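Local coordinates for protein Mypaa.01249.c (PDB 3RD5) that is an uncharacterised member of the short-chain dehydrogenase/reductase family and probably acts as an oxidoreductase, at residues 27-36 against 228-236; 130-141 against 190-201. One frame throughout, in Å; residues are numbered along the deposited sequence. Where two conformers were deposited one is given.

Contact 1: residues 27-36 against 228-236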
# COMPACT_ATOMS: atom_id res chain seq x y z
N GLY A 27 9.30 -3.51 -10.34
CA GLY A 27 8.64 -3.08 -11.48
C GLY A 27 7.33 -2.40 -11.20
O GLY A 27 7.02 -1.42 -11.82
N LEU A 28 6.53 -2.95 -10.31
CA LEU A 28 5.19 -2.44 -10.04
C LEU A 28 5.22 -0.95 -9.64
O LEU A 28 4.52 -0.11 -10.21
CB LEU A 28 4.54 -3.28 -8.92
CG LEU A 28 3.14 -2.93 -8.50
CD1 LEU A 28 2.15 -3.04 -9.68
CD2 LEU A 28 2.69 -3.87 -7.34
N GLY A 29 6.06 -0.67 -8.64
CA GLY A 29 6.26 0.69 -8.15
C GLY A 29 6.82 1.61 -9.21
O GLY A 29 6.37 2.78 -9.33
N ALA A 30 7.79 1.13 -9.96
CA ALA A 30 8.43 1.94 -10.97
C ALA A 30 7.45 2.38 -12.04
O ALA A 30 7.44 3.56 -12.43
CB ALA A 30 9.60 1.22 -11.60
N VAL A 31 6.61 1.47 -12.52
CA VAL A 31 5.63 1.81 -13.55
C VAL A 31 4.57 2.76 -13.00
O VAL A 31 4.14 3.70 -13.66
CB VAL A 31 4.99 0.57 -14.19
CG1 VAL A 31 3.85 0.97 -15.17
CG2 VAL A 31 6.06 -0.30 -14.90
N THR A 32 4.15 2.53 -11.74
CA THR A 32 3.15 3.39 -11.14
C THR A 32 3.70 4.85 -11.10
O THR A 32 3.00 5.79 -11.49
CB THR A 32 2.78 2.92 -9.73
OG1 THR A 32 2.34 1.54 -9.78
CG2 THR A 32 1.67 3.75 -9.16
N ALA A 33 4.94 5.00 -10.65
CA ALA A 33 5.61 6.31 -10.63
C ALA A 33 5.75 6.90 -12.01
O ALA A 33 5.44 8.09 -12.21
CB ALA A 33 6.98 6.18 -9.96
N ARG A 34 6.21 6.08 -12.95
CA ARG A 34 6.46 6.52 -14.33
C ARG A 34 5.19 7.11 -14.94
O ARG A 34 5.22 8.18 -15.58
CB ARG A 34 7.00 5.35 -15.18
CG ARG A 34 7.36 5.70 -16.60
CD ARG A 34 7.60 4.43 -17.42
NE ARG A 34 6.32 3.77 -17.78
CZ ARG A 34 6.18 2.48 -18.11
NH1 ARG A 34 7.22 1.63 -18.11
NH2 ARG A 34 4.99 2.05 -18.46
N GLU A 35 4.06 6.41 -14.81
CA GLU A 35 2.83 6.85 -15.46
C GLU A 35 2.26 8.10 -14.80
O GLU A 35 1.77 9.00 -15.49
CB GLU A 35 1.78 5.73 -15.47
CG GLU A 35 2.18 4.51 -16.29
CD GLU A 35 2.17 4.72 -17.80
OE1 GLU A 35 1.60 5.68 -18.29
OE2 GLU A 35 2.69 3.82 -18.51
N LEU A 36 2.33 8.19 -13.48
CA LEU A 36 1.86 9.41 -12.84
C LEU A 36 2.74 10.63 -13.17
O LEU A 36 2.25 11.75 -13.43
CB LEU A 36 1.77 9.22 -11.32
CG LEU A 36 0.72 8.22 -10.91
CD1 LEU A 36 0.88 7.84 -9.43
CD2 LEU A 36 -0.70 8.81 -11.18
N ALA A 228 4.62 -5.75 -14.90
CA ALA A 228 4.58 -4.53 -14.14
C ALA A 228 3.52 -3.59 -14.70
O ALA A 228 2.83 -2.94 -13.91
CB ALA A 228 5.97 -3.86 -14.14
N ASP A 229 3.40 -3.45 -16.02
CA ASP A 229 2.34 -2.61 -16.56
C ASP A 229 0.95 -3.06 -16.14
O ASP A 229 0.08 -2.25 -15.75
CB ASP A 229 2.35 -2.50 -18.10
CG ASP A 229 3.52 -1.75 -18.68
OD1 ASP A 229 3.91 -0.68 -18.19
OD2 ASP A 229 3.99 -2.21 -19.76
N PHE A 230 0.68 -4.36 -16.23
CA PHE A 230 -0.63 -4.89 -15.89
C PHE A 230 -0.95 -4.67 -14.40
O PHE A 230 -2.06 -4.23 -14.02
CB PHE A 230 -0.73 -6.39 -16.23
CG PHE A 230 -2.11 -6.94 -16.02
CD1 PHE A 230 -3.13 -6.69 -16.94
CD2 PHE A 230 -2.43 -7.63 -14.87
CE1 PHE A 230 -4.41 -7.20 -16.71
CE2 PHE A 230 -3.72 -8.10 -14.64
CZ PHE A 230 -4.69 -7.87 -15.53
N GLY A 231 0.02 -4.93 -13.54
CA GLY A 231 -0.21 -4.72 -12.13
C GLY A 231 -0.41 -3.26 -11.76
O GLY A 231 -1.29 -2.89 -10.96
N ALA A 232 0.42 -2.40 -12.35
CA ALA A 232 0.37 -0.96 -12.03
C ALA A 232 -0.94 -0.37 -12.46
O ALA A 232 -1.43 0.60 -11.85
CB ALA A 232 1.56 -0.21 -12.69
N ARG A 233 -1.52 -0.89 -13.54
CA ARG A 233 -2.80 -0.40 -14.04
C ARG A 233 -3.86 -0.33 -12.95
O ARG A 233 -4.66 0.59 -12.86
CB ARG A 233 -3.28 -1.30 -15.17
CG ARG A 233 -4.62 -0.92 -15.81
CD ARG A 233 -5.13 -2.00 -16.77
NE ARG A 233 -4.23 -2.17 -17.88
CZ ARG A 233 -4.31 -3.19 -18.73
NH1 ARG A 233 -5.21 -4.13 -18.54
NH2 ARG A 233 -3.45 -3.28 -19.74
N GLN A 234 -3.85 -1.38 -12.12
CA GLN A 234 -4.87 -1.52 -11.08
C GLN A 234 -4.72 -0.39 -10.06
O GLN A 234 -5.70 0.27 -9.66
CB GLN A 234 -4.79 -2.91 -10.45
CG GLN A 234 -4.57 -4.10 -11.39
CD GLN A 234 -5.51 -4.19 -12.55
OE1 GLN A 234 -6.72 -3.89 -12.41
NE2 GLN A 234 -4.98 -4.64 -13.73
N THR A 235 -3.49 -0.19 -9.59
CA THR A 235 -3.19 0.89 -8.66
C THR A 235 -3.52 2.27 -9.25
O THR A 235 -4.07 3.13 -8.58
CB THR A 235 -1.73 0.87 -8.26
OG1 THR A 235 -1.39 -0.41 -7.71
CG2 THR A 235 -1.41 1.94 -7.22
N LEU A 236 -3.17 2.45 -10.52
CA LEU A 236 -3.37 3.73 -11.20
C LEU A 236 -4.86 4.10 -11.32
O LEU A 236 -5.24 5.26 -11.20
CB LEU A 236 -2.67 3.71 -12.57
CG LEU A 236 -1.13 3.73 -12.52
CD1 LEU A 236 -0.50 3.34 -13.89
CD2 LEU A 236 -0.61 5.09 -12.02
O HOH W 1 1.31 0.04 -7.51
O HOH W 2 6.98 -1.11 -18.79
O HOH W 3 1.82 1.29 -18.14

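Contact 2: residues 130-141 against 190-201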
# COMPACT_ATOMS: atom_id res chain seq x y z
N LEU A 130 -2.33 15.17 4.20
CA LEU A 130 -2.83 14.58 2.95
C LEU A 130 -4.14 15.25 2.54
O LEU A 130 -5.00 15.58 3.39
CB LEU A 130 -3.10 13.08 3.11
CG LEU A 130 -1.89 12.15 3.25
CD1 LEU A 130 -2.35 10.67 3.33
CD2 LEU A 130 -0.84 12.37 2.14
N THR A 131 -4.33 15.42 1.22
CA THR A 131 -5.53 16.11 0.71
C THR A 131 -6.60 15.28 -0.02
O THR A 131 -7.77 15.73 -0.09
CB THR A 131 -5.17 17.26 -0.23
OG1 THR A 131 -4.67 16.73 -1.47
CG2 THR A 131 -4.15 18.20 0.40
N ASP A 132 -6.24 14.12 -0.55
CA ASP A 132 -7.19 13.33 -1.35
C ASP A 132 -7.37 11.92 -0.85
O ASP A 132 -8.45 11.58 -0.36
CB ASP A 132 -6.76 13.37 -2.83
CG ASP A 132 -7.61 12.51 -3.75
OD1 ASP A 132 -8.57 11.82 -3.33
OD2 ASP A 132 -7.31 12.55 -4.97
N ARG A 133 -6.35 11.05 -0.96
CA ARG A 133 -6.59 9.64 -0.72
C ARG A 133 -5.35 8.84 -0.38
O ARG A 133 -4.20 9.25 -0.73
CB ARG A 133 -7.30 8.98 -1.91
CG ARG A 133 -6.47 8.94 -3.18
CD ARG A 133 -7.21 8.44 -4.41
NE ARG A 133 -8.33 9.32 -4.77
CZ ARG A 133 -9.15 9.11 -5.80
NH1 ARG A 133 -9.06 8.01 -6.52
NH2 ARG A 133 -10.12 9.99 -6.04
N VAL A 134 -5.59 7.70 0.27
CA VAL A 134 -4.61 6.64 0.51
C VAL A 134 -5.02 5.44 -0.32
O VAL A 134 -6.17 5.01 -0.25
CB VAL A 134 -4.59 6.25 2.00
CG1 VAL A 134 -3.57 5.13 2.24
CG2 VAL A 134 -4.30 7.49 2.91
N VAL A 135 -4.10 4.88 -1.09
CA VAL A 135 -4.31 3.64 -1.86
C VAL A 135 -3.34 2.62 -1.30
O VAL A 135 -2.11 2.84 -1.36
CB VAL A 135 -4.03 3.83 -3.36
CG1 VAL A 135 -4.23 2.51 -4.11
CG2 VAL A 135 -4.95 4.91 -3.94
N THR A 136 -3.87 1.48 -0.81
CA THR A 136 -3.01 0.39 -0.29
C THR A 136 -3.08 -0.80 -1.22
O THR A 136 -4.20 -1.22 -1.57
CB THR A 136 -3.43 0.05 1.15
OG1 THR A 136 -3.30 1.23 1.98
CG2 THR A 136 -2.52 -1.03 1.75
N VAL A 137 -1.94 -1.33 -1.60
CA VAL A 137 -1.87 -2.44 -2.54
C VAL A 137 -1.93 -3.76 -1.76
O VAL A 137 -1.10 -3.98 -0.87
CB VAL A 137 -0.66 -2.34 -3.49
CG1 VAL A 137 -0.74 -3.43 -4.57
CG2 VAL A 137 -0.61 -0.93 -4.16
N SER A 138 -2.89 -4.62 -2.10
CA SER A 138 -3.05 -5.95 -1.53
C SER A 138 -2.81 -7.04 -2.58
O SER A 138 -2.00 -6.85 -3.50
CB SER A 138 -4.41 -6.00 -0.85
OG SER A 138 -4.64 -7.25 -0.18
N SER A 139 -3.44 -8.19 -2.45
CA SER A 139 -3.20 -9.33 -3.30
C SER A 139 -4.34 -10.32 -3.21
O SER A 139 -4.99 -10.41 -2.15
CB SER A 139 -1.93 -10.04 -2.82
OG SER A 139 -1.70 -11.29 -3.46
N MET A 140 -4.53 -11.14 -4.25
CA MET A 140 -5.37 -12.34 -4.16
C MET A 140 -4.95 -13.26 -3.02
O MET A 140 -5.78 -14.04 -2.51
CB MET A 140 -5.33 -13.11 -5.48
CG MET A 140 -6.04 -12.47 -6.62
SD MET A 140 -7.79 -12.33 -6.49
CE MET A 140 -8.21 -14.06 -6.68
N ALA A 141 -3.70 -13.21 -2.61
CA ALA A 141 -3.23 -13.99 -1.49
C ALA A 141 -3.91 -13.66 -0.19
O ALA A 141 -3.80 -14.43 0.78
CB ALA A 141 -1.69 -13.87 -1.32
N LEU A 190 -11.10 12.81 2.95
CA LEU A 190 -10.15 11.81 2.45
C LEU A 190 -10.83 10.48 2.26
O LEU A 190 -11.76 10.12 3.00
CB LEU A 190 -8.96 11.63 3.40
CG LEU A 190 -8.08 12.85 3.66
CD1 LEU A 190 -7.03 12.51 4.74
CD2 LEU A 190 -7.42 13.34 2.38
N ARG A 191 -10.34 9.73 1.29
CA ARG A 191 -10.79 8.33 1.03
C ARG A 191 -9.63 7.38 1.21
O ARG A 191 -8.47 7.70 0.88
CB ARG A 191 -11.38 8.16 -0.37
CG ARG A 191 -12.72 8.72 -0.48
CD ARG A 191 -13.17 8.76 -1.94
NE ARG A 191 -12.61 9.95 -2.60
CZ ARG A 191 -12.97 10.35 -3.81
NH1 ARG A 191 -13.74 9.59 -4.57
NH2 ARG A 191 -12.51 11.52 -4.25
N ALA A 192 -9.94 6.18 1.67
CA ALA A 192 -9.03 5.03 1.71
C ALA A 192 -9.51 3.99 0.74
O ALA A 192 -10.65 3.53 0.81
CB ALA A 192 -8.96 4.45 3.16
N LEU A 193 -8.63 3.60 -0.19
CA LEU A 193 -8.95 2.65 -1.27
C LEU A 193 -7.89 1.60 -1.31
O LEU A 193 -6.79 1.75 -0.76
CB LEU A 193 -8.97 3.39 -2.63
CG LEU A 193 -9.83 4.65 -2.70
CD1 LEU A 193 -9.64 5.40 -4.05
CD2 LEU A 193 -11.29 4.30 -2.52
N ALA A 194 -8.18 0.49 -1.97
CA ALA A 194 -7.20 -0.57 -2.17
C ALA A 194 -7.20 -1.04 -3.61
O ALA A 194 -8.16 -0.81 -4.35
CB ALA A 194 -7.48 -1.77 -1.19
N ALA A 195 -6.10 -1.67 -4.02
CA ALA A 195 -5.93 -2.26 -5.35
C ALA A 195 -5.10 -3.50 -5.22
O ALA A 195 -4.37 -3.68 -4.24
CB ALA A 195 -5.22 -1.24 -6.30
N HIS A 196 -5.17 -4.39 -6.21
CA HIS A 196 -4.23 -5.50 -6.28
C HIS A 196 -3.86 -5.79 -7.72
O HIS A 196 -4.67 -5.55 -8.62
CB HIS A 196 -4.78 -6.76 -5.56
CG HIS A 196 -5.78 -7.52 -6.34
ND1 HIS A 196 -5.42 -8.57 -7.17
CD2 HIS A 196 -7.13 -7.39 -6.45
CE1 HIS A 196 -6.52 -9.04 -7.74
NE2 HIS A 196 -7.57 -8.34 -7.34
N PRO A 197 -2.65 -6.36 -7.94
CA PRO A 197 -2.09 -6.38 -9.30
C PRO A 197 -2.46 -7.61 -10.09
O PRO A 197 -1.98 -7.74 -11.24
CB PRO A 197 -0.58 -6.33 -9.05
CG PRO A 197 -0.44 -7.01 -7.72
CD PRO A 197 -1.58 -6.48 -6.92
N GLY A 198 -3.26 -8.52 -9.55
CA GLY A 198 -3.51 -9.79 -10.24
C GLY A 198 -2.40 -10.80 -10.04
O GLY A 198 -1.80 -10.90 -8.98
N TYR A 199 -2.11 -11.54 -11.10
CA TYR A 199 -1.28 -12.74 -11.02
C TYR A 199 0.13 -12.55 -10.48
O TYR A 199 0.72 -13.47 -9.91
CB TYR A 199 -1.20 -13.43 -12.41
CG TYR A 199 -0.51 -12.58 -13.47
CD1 TYR A 199 0.87 -12.63 -13.63
CD2 TYR A 199 -1.23 -11.74 -14.30
CE1 TYR A 199 1.51 -11.83 -14.57
CE2 TYR A 199 -0.59 -10.91 -15.24
CZ TYR A 199 0.78 -10.98 -15.37
OH TYR A 199 1.36 -10.14 -16.38
N SER A 200 0.72 -11.38 -10.69
CA SER A 200 2.15 -11.22 -10.32
C SER A 200 2.46 -11.43 -8.86
O SER A 200 3.57 -11.85 -8.53
CB SER A 200 2.64 -9.84 -10.71
OG SER A 200 1.94 -8.83 -10.07
N HIS A 201 1.49 -11.14 -8.01
CA HIS A 201 1.71 -11.26 -6.54
C HIS A 201 0.86 -12.34 -5.96
O HIS A 201 0.12 -12.17 -4.99
CB HIS A 201 1.51 -9.89 -5.90
CG HIS A 201 2.63 -8.95 -6.22
ND1 HIS A 201 2.81 -8.41 -7.48
CD2 HIS A 201 3.66 -8.49 -5.47
CE1 HIS A 201 3.86 -7.61 -7.46
NE2 HIS A 201 4.39 -7.63 -6.25
O HOH W 4 -11.05 12.05 -1.42
O HOH W 5 -5.92 2.12 1.99
O HOH W 6 -3.12 -10.15 -6.56

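Contact 1: residues 27-36 against 228-236
One carboxylate oxygen, D229 OD1, takes three polar partners, R34 NH2 and two waters, on the solvent side of a mainly apolar helix pair. R34 NH2 reaches it at 2.9 Å in a salt bridge, both waters donate to it, and V31 CG1 touches it, the V31 and D229 side chains crossing at about a right angle. The same R34 NH2 makes a straighter bond, 178° at the hydrogen, to E35 OE2, which lies in the guanidinium plane, whereas D229 OD1 is tilted out of that plane. One water joins E35 OE2 to D229 OD1, another joins R34 NH1 to it, and R38 takes the second oxygen of E35. Beneath this network the helices pack with axes 8.1 Å apart, crossing at -60°. Helix 27-38 follows the first strand, 18-22, of the Rossmann-type sheet and begins within the TGANSGLG sequence, at G27, consistent with the glycine-rich TGxxxGxG coenzyme-binding turn of SDR enzymes. Small residues permit the approach: A228 CB sits 3.5 Å from G27 O, and A232 CB fits between V31 CG1 and T32 OG1. L28 turns CG anti to its backbone N (chi1 -179°), which carries CD1 over the G231-A232 peptide. T32 OG1 donates to L28 O at 2.8 Å from above the carbonyl plane, and a water links it to T235 OG1. Farther along, L236 splits its methyls, CD1 against E35 CB and CD2 3.6 Å from L36 CG.

Contact 2: residues 130-141 against 190-201
R133 and R191, paired in register on neighbouring parallel strands, send their side chains the same way from one face of the sheet. R133 CB lies 3.3 Å from R191 O. With CG between the backbone N and carbonyl carbon (chi1 66°) and a bend at chi3, the chain then carries CD to 3.9 Å from L193 CD1. NE donates to D132 OD1 at 2.9 Å, in the guanidinium plane but from above the carboxylate. NH1 touches L193 CD1 and bonds to the carbonyl oxygens of A238 and Q241, while NH2 stands over one face of the R191 guanidinium, 3.4 Å from R191 NH2. D132 is also bridged to R17; R191 NH1 is bridged to D242 and bonds to the L243 carbonyl. Backbone bonds continue from R191 N to S138 N, joining strands 133-137 and 191-195 across the right-handed crossover by helix 161-185 expected of a Rossmann fold. Beyond the strands S139 OG donates to H201 O and accepts from A141 N, an ST turn; S139 probably corresponds to the SDR catalytic serine, with Y165 and K169 of the YxxxK motif. M140 SD approaches the H196 ring obliquely, 4.4 Å from its centroid. The like charges of the two close guanidinium groups, their planes 59° apart, are probably eased by D132 and D242.

Overall arrangement
Both contacts are largely buried, but they belong to different layers. Contact 2 is in the middle of the sheet, its centre about 5 Å from that of the chain, and is built mainly of backbone hydrogen bonds between strands. Contact 1, its centre about 13 Å out, joins two helices by side-chain packing, with charged groups mostly on its solvent side. In contact 2 the charges instead cluster at the starts of the strands. Helix 226-240 connects the two: it packs on helix 27-38 and also rests on contact 2, where G231 CA meets P197 CB and T235 OG1 meets V137 CG2. Along the chain, contact 2 is nested within the loop that contact 1 closes.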